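Local coordinates for protein catalase (Bacillus pumilus, PDB 4QOM) that catalyses, as a haem-containing catalase, the disproportionation of hydrogen peroxide into water and molecular oxygen, at residues I134-D139 / T175-W180. Residues are numbered along the deposited sequence; the frame is centred on the assembly and turned at random.
With PYG (benzene-1,2,3-triol), chain H; HEM (protoporphyrin IX containing Fe), chain E.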
ATOM      1  N   ILE A 134      23.081   3.151  27.019  1.00 22.68           N
ATOM      2  CA  ILE A 134      21.928   3.825  27.621  1.00 23.31           C
ATOM      3  C   ILE A 134      21.153   4.564  26.541  1.00 22.27           C
ATOM      4  O   ILE A 134      21.535   4.550  25.394  1.00 23.40           O
ATOM      5  CB  ILE A 134      22.360   4.797  28.713  1.00 25.31           C
ATOM      6  CG1 ILE A 134      23.427   5.765  28.174  1.00 25.63           C
ATOM      7  CG2 ILE A 134      22.913   4.041  29.898  1.00 26.83           C
ATOM      8  CD1 ILE A 134      23.733   6.892  29.082  1.00 29.57           C
ATOM      9  N   PHE A 135      20.079   5.229  26.933  1.00 21.06           N
ATOM     10  CA  PHE A 135      19.303   6.004  25.982  1.00 20.56           C
ATOM     11  C   PHE A 135      18.975   7.397  26.553  1.00 20.79           C
ATOM     12  O   PHE A 135      19.182   7.667  27.744  1.00 19.62           O
ATOM     13  CB  PHE A 135      18.022   5.218  25.625  1.00 19.46           C
ATOM     14  CG  PHE A 135      17.533   5.477  24.232  1.00 19.14           C
ATOM     15  CD1 PHE A 135      18.297   5.090  23.205  1.00 20.25           C
ATOM     16  CD2 PHE A 135      16.318   6.067  24.002  1.00 18.58           C
ATOM     17  CE1 PHE A 135      17.854   5.281  21.893  1.00 20.82           C
ATOM     18  CE2 PHE A 135      15.864   6.289  22.698  1.00 20.19           C
ATOM     19  CZ  PHE A 135      16.643   5.917  21.655  1.00 21.01           C
ATOM     20  N   PHE A 136      18.449   8.251  25.724  1.00 21.33           N
ATOM     21  CA  PHE A 136      18.141   9.662  25.994  1.00 21.99           C
ATOM     22  C   PHE A 136      16.881   9.812  26.836  1.00 20.94           C
ATOM     23  O   PHE A 136      16.716  10.803  27.496  1.00 22.01           O
ATOM     24  CB  PHE A 136      17.767  10.356  24.706  1.00 22.57           C
ATOM     25  CG  PHE A 136      18.815  10.300  23.625  1.00 23.62           C
ATOM     26  CD1 PHE A 136      18.764   9.299  22.638  1.00 24.15           C
ATOM     27  CD2 PHE A 136      19.760  11.301  23.520  1.00 25.68           C
ATOM     28  CE1 PHE A 136      19.699   9.254  21.627  1.00 23.83           C
ATOM     29  CE2 PHE A 136      20.691  11.285  22.480  1.00 27.07           C
ATOM     30  CZ  PHE A 136      20.648  10.264  21.538  1.00 24.75           C
ATOM     31  N   ILE A 137      15.977   8.845  26.699  1.00 19.90           N
ATOM     32  CA  ILE A 137      14.661   8.898  27.311  1.00 20.36           C
ATOM     33  C   ILE A 137      14.319   7.546  27.950  1.00 20.16           C
ATOM     34  O   ILE A 137      15.018   6.550  27.747  1.00 20.41           O
ATOM     35  CB  ILE A 137      13.542   9.313  26.313  1.00 21.31           C
ATOM     36  CG1 ILE A 137      13.518   8.359  25.090  1.00 20.63           C
ATOM     37  CG2 ILE A 137      13.684  10.767  25.864  1.00 22.84           C
ATOM     38  CD1 ILE A 137      12.291   8.490  24.230  1.00 22.17           C
ATOM     39  N   ARG A 138      13.295   7.538  28.800  1.00 21.29           N
ATOM     40  CA  ARG A 138      12.923   6.349  29.560  1.00 21.23           C
ATOM     41  C   ARG A 138      11.462   5.917  29.387  1.00 20.86           C
ATOM     42  O   ARG A 138      11.028   4.985  30.045  1.00 20.81           O
ATOM     43  CB  ARG A 138      13.190   6.534  31.082  1.00 22.11           C
ATOM     44  CG  ARG A 138      12.391   7.672  31.695  1.00 21.97           C
ATOM     45  CD  ARG A 138      12.468   7.671  33.235  1.00 21.77           C
ATOM     46  NE  ARG A 138      13.785   7.892  33.708  1.00 23.04           N
ATOM     47  CZ  ARG A 138      14.262   9.011  34.289  1.00 24.74           C
ATOM     48  NH1 ARG A 138      13.541  10.119  34.383  1.00 24.76           N
ATOM     49  NH2 ARG A 138      15.481   8.985  34.746  1.00 24.48           N
ATOM     50  N   ASP A 139      10.699   6.598  28.473  1.00 20.01           N
ATOM     51  CA  ASP A 139       9.345   6.236  28.240  1.00 19.66           C
ATOM     52  C   ASP A 139       9.058   6.366  26.726  1.00 18.83           C
ATOM     53  O   ASP A 139       9.335   7.383  26.191  1.00 17.33           O
ATOM     54  CB  ASP A 139       8.387   7.132  29.019  1.00 20.30           C
ATOM     55  CG  ASP A 139       6.964   6.613  29.019  1.00 22.37           C
ATOM     56  OD1 ASP A 139       6.402   6.348  27.892  1.00 21.08           O
ATOM     57  OD2 ASP A 139       6.350   6.487  30.135  1.00 19.33           O
ATOM     58  N   THR A 175      20.725  13.472  30.131  1.00 21.38           N
ATOM     59  CA  THR A 175      22.032  14.018  30.406  1.00 21.79           C
ATOM     60  C   THR A 175      23.138  12.936  30.377  1.00 21.12           C
ATOM     61  O   THR A 175      24.235  13.180  29.875  1.00 21.30           O
ATOM     62  CB  THR A 175      21.989  14.748  31.801  1.00 22.57           C
ATOM     63  OG1 THR A 175      20.984  15.785  31.772  1.00 22.16           O
ATOM     64  CG2 THR A 175      23.340  15.438  32.036  1.00 22.73           C
ATOM     65  N   HIS A 176      22.850  11.757  30.900  1.00 22.25           N
ATOM     66  CA  HIS A 176      23.854  10.687  30.864  1.00 22.74           C
ATOM     67  C   HIS A 176      24.164  10.321  29.445  1.00 21.57           C
ATOM     68  O   HIS A 176      25.308  10.207  29.027  1.00 21.29           O
ATOM     69  CB  HIS A 176      23.354   9.490  31.696  1.00 23.66           C
ATOM     70  CG  HIS A 176      24.365   8.419  31.935  1.00 23.33           C
ATOM     71  ND1 HIS A 176      24.005   7.148  32.333  1.00 25.16           N
ATOM     72  CD2 HIS A 176      25.707   8.396  31.788  1.00 24.78           C
ATOM     73  CE1 HIS A 176      25.083   6.388  32.411  1.00 24.65           C
ATOM     74  NE2 HIS A 176      26.129   7.123  32.096  1.00 26.27           N
ATOM     75  N   MET A 177      23.134  10.102  28.656  1.00 20.94           N
ATOM     76  CA  MET A 177      23.329   9.761  27.228  1.00 22.88           C
ATOM     77  C   MET A 177      24.172  10.754  26.427  1.00 23.11           C
ATOM     78  O   MET A 177      25.090  10.384  25.689  1.00 23.40           O
ATOM     79  CB  MET A 177      21.986   9.513  26.544  1.00 22.48           C
ATOM     80  CG  MET A 177      22.137   9.162  25.062  1.00 22.19           C
ATOM     81  SD  MET A 177      22.775   7.475  24.860  1.00 23.32           S
ATOM     82  CE  MET A 177      22.293   7.073  23.162  1.00 21.05           C
ATOM     83  N   LEU A 178      23.886  12.040  26.606  1.00 23.36           N
ATOM     84  CA  LEU A 178      24.634  13.096  25.901  1.00 22.01           C
ATOM     85  C   LEU A 178      26.093  13.130  26.302  1.00 21.78           C
ATOM     86  O   LEU A 178      26.936  13.426  25.510  1.00 22.15           O
ATOM     87  CB  LEU A 178      23.970  14.437  26.131  1.00 22.57           C
ATOM     88  CG  LEU A 178      22.524  14.449  25.568  1.00 23.36           C
ATOM     89  CD1 LEU A 178      21.706  15.591  26.136  1.00 24.07           C
ATOM     90  CD2 LEU A 178      22.557  14.503  24.055  1.00 24.92           C
ATOM     91  N   THR A 179      26.376  12.797  27.579  1.00 23.45           N
ATOM     92  CA  THR A 179      27.746  12.677  28.076  1.00 23.71           C
ATOM     93  C   THR A 179      28.512  11.537  27.417  1.00 23.05           C
ATOM     94  O   THR A 179      29.715  11.613  27.284  1.00 26.29           O
ATOM     95  CB  THR A 179      27.714  12.547  29.634  1.00 23.71           C
ATOM     96  OG1 THR A 179      26.965  13.661  30.143  1.00 25.39           O
ATOM     97  CG2 THR A 179      29.099  12.565  30.192  1.00 25.46           C
ATOM     98  N   TRP A 180      27.819  10.486  26.957  1.00 22.19           N
ATOM     99  CA  TRP A 180      28.487   9.470  26.132  1.00 22.04           C
ATOM    100  C   TRP A 180      28.593   9.894  24.658  1.00 21.63           C
ATOM    101  O   TRP A 180      29.630   9.736  24.015  1.00 23.33           O
ATOM    102  CB  TRP A 180      27.727   8.142  26.173  1.00 21.88           C
ATOM    103  CG  TRP A 180      27.848   7.319  27.407  1.00 23.16           C
ATOM    104  CD1 TRP A 180      27.241   7.558  28.600  1.00 22.17           C
ATOM    105  CD2 TRP A 180      28.500   6.058  27.522  1.00 24.02           C
ATOM    106  NE1 TRP A 180      27.534   6.547  29.467  1.00 25.12           N
ATOM    107  CE2 TRP A 180      28.303   5.614  28.843  1.00 23.61           C
ATOM    108  CE3 TRP A 180      29.288   5.284  26.670  1.00 24.25           C
ATOM    109  CZ2 TRP A 180      28.818   4.417  29.312  1.00 25.64           C
ATOM    110  CZ3 TRP A 180      29.775   4.065  27.155  1.00 24.81           C
ATOM    111  CH2 TRP A 180      29.587   3.686  28.464  1.00 24.73           C
TER
HETATM  112  C1  PYG H 504      16.578   5.364  17.885  1.00 35.17           C
HETATM  113  C2  PYG H 504      17.926   5.199  18.416  1.00 31.10           C
HETATM  114  C3  PYG H 504      18.634   6.394  18.882  1.00 31.87           C
HETATM  115  C4  PYG H 504      18.053   7.667  18.820  1.00 34.78           C
HETATM  116  C5  PYG H 504      16.762   7.814  18.299  1.00 34.68           C
HETATM  117  C6  PYG H 504      16.078   6.689  17.848  1.00 35.28           C
HETATM  118  O1  PYG H 504      15.861   4.244  17.482  1.00 36.48           O
HETATM  119  O2  PYG H 504      18.462   3.992  18.463  1.00 27.81           O
HETATM  120  O3  PYG H 504      19.857   6.219  19.327  1.00 35.45           O
HETATM  121  CHA HEM E 501      14.971   0.801  14.348  0.50 15.30           C
HETATM  122  CHB HEM E 501      11.434   2.343  17.221  0.50 15.92           C
HETATM  123  CHC HEM E 501      14.669   2.848  20.938  0.50 16.39           C
HETATM  124  CHD HEM E 501      17.776   0.192  18.310  0.50 16.49           C
HETATM  125  C1A HEM E 501      13.753   1.223  14.803  0.50 15.18           C
HETATM  126  C2A HEM E 501      12.594   1.381  13.990  0.50 14.73           C
HETATM  127  C3A HEM E 501      11.597   1.782  14.810  0.50 15.01           C
HETATM  128  C4A HEM E 501      12.142   1.929  16.098  0.50 15.60           C
HETATM  129  CMA HEM E 501      10.173   2.054  14.456  0.50 14.49           C
HETATM  130  CAA HEM E 501      12.476   1.026  12.544  0.50 13.82           C
HETATM  131  CBA HEM E 501      12.255  -0.496  12.459  0.50 13.83           C
HETATM  132  CGA HEM E 501      12.116  -1.044  11.050  0.50 13.85           C
HETATM  133  O1A HEM E 501      12.285  -2.304  10.840  0.50 14.68           O
HETATM  134  O2A HEM E 501      11.767  -0.258  10.129  0.50 13.49           O
HETATM  135  C1B HEM E 501      12.058   2.631  18.456  0.50 16.56           C
HETATM  136  C2B HEM E 501      11.333   3.199  19.550  0.50 16.78           C
HETATM  137  C3B HEM E 501      12.229   3.382  20.547  0.50 16.72           C
HETATM  138  C4B HEM E 501      13.514   2.839  20.110  0.50 16.36           C
HETATM  139  CMB HEM E 501       9.880   3.587  19.543  0.50 16.44           C
HETATM  140  CAB HEM E 501      11.988   3.931  21.883  0.50 17.13           C
HETATM  141  CBB HEM E 501      10.732   4.239  22.112  0.50 18.74           C
HETATM  142  C1C HEM E 501      15.804   2.139  20.547  0.50 16.72           C
HETATM  143  C2C HEM E 501      16.720   1.564  21.443  0.50 16.69           C
HETATM  144  C3C HEM E 501      17.621   0.851  20.699  0.50 16.72           C
HETATM  145  C4C HEM E 501      17.198   0.857  19.340  0.50 16.56           C
HETATM  146  CMC HEM E 501      16.794   1.807  22.918  0.50 17.42           C
HETATM  147  CAC HEM E 501      18.681   0.038  21.205  0.50 17.00           C
HETATM  148  CBC HEM E 501      18.648  -0.328  22.486  0.50 18.72           C
HETATM  149  C1D HEM E 501      17.226   0.207  17.014  0.50 16.41           C
HETATM  150  C2D HEM E 501      17.958  -0.387  15.901  0.50 15.84           C
HETATM  151  C3D HEM E 501      17.200  -0.209  14.794  0.50 14.87           C
HETATM  152  C4D HEM E 501      15.999   0.498  15.251  0.50 15.56           C
HETATM  153  CMD HEM E 501      19.295  -1.073  16.024  0.50 15.83           C
HETATM  154  CAD HEM E 501      17.528  -0.675  13.399  0.50 14.22           C
HETATM  155  CBD HEM E 501      17.244  -2.188  13.234  0.50 13.64           C
HETATM  156  CGD HEM E 501      17.633  -2.619  11.841  0.50 13.60           C
HETATM  157  O1D HEM E 501      18.855  -2.826  11.656  0.50 13.54           O
HETATM  158  O2D HEM E 501      16.739  -2.685  10.932  0.50 13.60           O
HETATM  159  NA  HEM E 501      13.478   1.547  16.092  0.50 15.62           N
HETATM  160  NB  HEM E 501      13.295   2.392  18.871  0.50 16.43           N
HETATM  161  NC  HEM E 501      16.052   1.583  19.309  0.50 16.64           N
HETATM  162  ND  HEM E 501      16.080   0.733  16.576  0.50 16.39           N
HETATM  163 FE   HEM E 501      14.750   1.516  17.672  0.50 18.87          FE
HETATM  164  O   HOH W   1      20.479   9.495  29.411  1.00 21.78           O
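M177 lies between I134 and F136: CG faces the F136 ring, SD faces I134 O, and the terminal CE reaches both. M177 CG sits over one face of the F136 ring, 3.6 Å from the ring centroid and 16° off the normal, a CH-pi contact. M177 SD stands farther out above the same ring, 4.7 Å from the centroid, which makes this also a Met-aromatic pair. With M177 CG anti to the backbone N (chi1 180°) the chain leaves the helix toward the loop, and the bend at chi2 (74°) brings SD to 3.2 Å from I134 O. I134 works on the other flank: its CD1 lies over the face of the H176 imidazole, 3.4 Å from the centroid, and also touches W180 CD1. H176 ND1 donates to the backbone carbonyl T282 O, which helps fix the turn of the imidazole under I134 CD1. Between the backbones, one water donates to F135 O and accepts from M177 N, 2.8 Å in each case.

The loop follows strand 123-130 of the catalase beta-barrel, and helix 175-181 packs outside it. F135 turns away from the helix, one ring face against haem methyl CMC and the opposite face over F136 CD1, while its CE1 is 3.3 Å from C3 of a bound benzene-1,2,3-triol. This ligand, also held by H57 and N130, lies on the haem face where catalases keep their distal pocket, which the junction therefore appears to back. F136 CE1 approaches its C4, and L178 CD2 meets the F136 ring edge. Without the F136 ring, an alanine here is likely to leave M177 CG without its aromatic platform, one F135 face uncovered and C4 without this contact, with M177 and F135 freer to move. Farther out, M146 of helix 143-150 packs on both phenylalanines.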